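GTPase activator-like protein (PDB 5HIU) forms the N-terminal helical part of the fungal tuberin homologue TSC2, a larger protein that probably acts as a GTPase activator. Local coordinates at residues A[195-199]-A[236-242]. Residues are numbered along the deposited sequence; the frame is centred on the assembly and turned at random.
Sequences IKFNF and SLVTFGS
Phe199 lays one face of its ring on the backbone of Gly241, the first residue to leave helical geometry after helix 224-240. Gly241 CA stands 3.5 Å from the centroid of the Phe199 ring, 23° off the normal, which meets the criterion for a CH-pi contact. A chi1 of -179° swings the ring away from the backbone N and across to the neighbouring helix end, where Phe199 CZ comes within 3.5 Å of Ser242 N. Glycine has no side chain, and this permits so close an approach.

Beside this contact the packing is tight. Ile195 CD1 touches Leu237 CD2 at 3.4 Å, and the same methyl lies 3.8 Å from Phe199 CE1, the two side chains crossing at about a right angle; one leucine branch thus serves both apolar partners. The other branch of Ile195 turns to the preceding serine, with Ile195 CG2 3.6 Å from Ser236 CB. Helix 204-219 closes this buried side through Leu210, Ile207 and Ile211.

On the solvent side one lysine chain meets one ring, both residues exposed, whereas Ile195, Ser236 and Leu237 are buried. The extended Lys196 chain runs alongside Phe240, pointing the same way; Lys196 CG sits 3.9 Å from the ring centroid, 17° off the normal, and Lys196 CA lies over the same face. Thr239 CG2 takes the opposite face.

Van der Waals and CH-pi packing join the C-terminal ends of helices 179-198 and 224-240, supplemented one turn back by a weak hydrogen bond from Ser236 OG to Lys192 O, as in the stacked helices of an elongated alpha-solenoid.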
# COMPACT_ATOMS: atom_id res chain seq x y z
N ILE A 195 -1.43 -8.38 10.94
CA ILE A 195 -0.95 -7.09 11.42
C ILE A 195 -1.92 -6.53 12.45
O ILE A 195 -1.52 -6.13 13.55
CB ILE A 195 -0.71 -6.11 10.26
CG1 ILE A 195 0.63 -6.45 9.58
CG2 ILE A 195 -0.64 -4.68 10.75
CD1 ILE A 195 0.86 -5.84 8.22
N LYS A 196 -3.20 -6.55 12.12
CA LYS A 196 -4.23 -6.01 12.99
C LYS A 196 -4.18 -6.66 14.35
O LYS A 196 -4.09 -5.96 15.37
CB LYS A 196 -5.61 -6.19 12.36
CG LYS A 196 -6.73 -5.74 13.26
CD LYS A 196 -8.01 -5.40 12.54
CE LYS A 196 -9.17 -5.32 13.54
NZ LYS A 196 -10.45 -4.79 12.98
N PHE A 197 -4.21 -7.99 14.37
CA PHE A 197 -4.33 -8.76 15.62
C PHE A 197 -3.03 -9.14 16.32
O PHE A 197 -3.07 -9.49 17.47
CB PHE A 197 -5.15 -10.02 15.39
CG PHE A 197 -6.57 -9.75 15.01
CD1 PHE A 197 -7.45 -9.21 15.93
CD2 PHE A 197 -7.03 -10.01 13.72
CE1 PHE A 197 -8.76 -8.94 15.58
CE2 PHE A 197 -8.35 -9.75 13.36
CZ PHE A 197 -9.21 -9.22 14.30
N ASN A 198 -1.89 -9.06 15.65
CA ASN A 198 -0.67 -9.68 16.20
C ASN A 198 0.61 -9.01 15.75
O ASN A 198 1.63 -9.67 15.56
CB ASN A 198 -0.61 -11.16 15.76
CG ASN A 198 -1.53 -12.04 16.56
OD1 ASN A 198 -1.44 -12.07 17.76
ND2 ASN A 198 -2.40 -12.76 15.90
N PHE A 199 0.56 -7.70 15.59
CA PHE A 199 1.74 -6.94 15.20
C PHE A 199 2.85 -6.94 16.26
O PHE A 199 4.03 -6.82 15.91
CB PHE A 199 1.40 -5.48 14.85
CG PHE A 199 2.60 -4.71 14.44
CD1 PHE A 199 3.11 -4.85 13.15
CD2 PHE A 199 3.28 -3.94 15.34
CE1 PHE A 199 4.26 -4.17 12.77
CE2 PHE A 199 4.42 -3.27 14.97
CZ PHE A 199 4.92 -3.38 13.68
N SER A 236 -2.68 -0.81 7.52
CA SER A 236 -2.69 -1.66 8.67
C SER A 236 -1.45 -1.41 9.48
O SER A 236 -1.53 -1.25 10.70
CB SER A 236 -2.71 -3.12 8.29
OG SER A 236 -4.04 -3.56 8.23
N LEU A 237 -0.31 -1.41 8.81
CA LEU A 237 0.92 -1.22 9.53
C LEU A 237 0.78 0.01 10.38
O LEU A 237 0.91 -0.05 11.60
CB LEU A 237 2.12 -1.10 8.62
CG LEU A 237 2.66 -2.43 8.12
CD1 LEU A 237 3.95 -2.18 7.36
CD2 LEU A 237 2.93 -3.40 9.27
N VAL A 238 0.46 1.13 9.73
CA VAL A 238 0.43 2.40 10.45
C VAL A 238 -0.68 2.43 11.48
O VAL A 238 -0.52 2.98 12.53
CB VAL A 238 0.38 3.63 9.52
CG1 VAL A 238 1.62 3.68 8.64
CG2 VAL A 238 -0.86 3.65 8.66
N THR A 239 -1.81 1.82 11.19
CA THR A 239 -2.90 1.85 12.13
C THR A 239 -2.55 1.02 13.36
O THR A 239 -2.77 1.46 14.49
CB THR A 239 -4.22 1.35 11.50
OG1 THR A 239 -4.50 2.07 10.29
CG2 THR A 239 -5.38 1.56 12.43
N PHE A 240 -2.00 -0.17 13.16
CA PHE A 240 -1.84 -1.13 14.30
C PHE A 240 -0.43 -1.41 14.79
O PHE A 240 -0.28 -1.99 15.85
CB PHE A 240 -2.51 -2.44 13.95
CG PHE A 240 -3.96 -2.30 13.64
CD1 PHE A 240 -4.87 -2.01 14.64
CD2 PHE A 240 -4.42 -2.44 12.33
CE1 PHE A 240 -6.22 -1.86 14.35
CE2 PHE A 240 -5.78 -2.30 12.05
CZ PHE A 240 -6.67 -2.01 13.05
N GLY A 241 0.58 -1.01 14.04
CA GLY A 241 1.98 -1.13 14.44
C GLY A 241 2.73 0.12 14.04
O GLY A 241 2.26 1.24 14.32
N SER A 242 3.87 -0.05 13.37
CA SER A 242 4.70 1.09 12.94
C SER A 242 5.62 0.81 11.77
O SER A 242 6.16 -0.27 11.63
CB SER A 242 5.56 1.59 14.09
OG SER A 242 6.50 2.54 13.61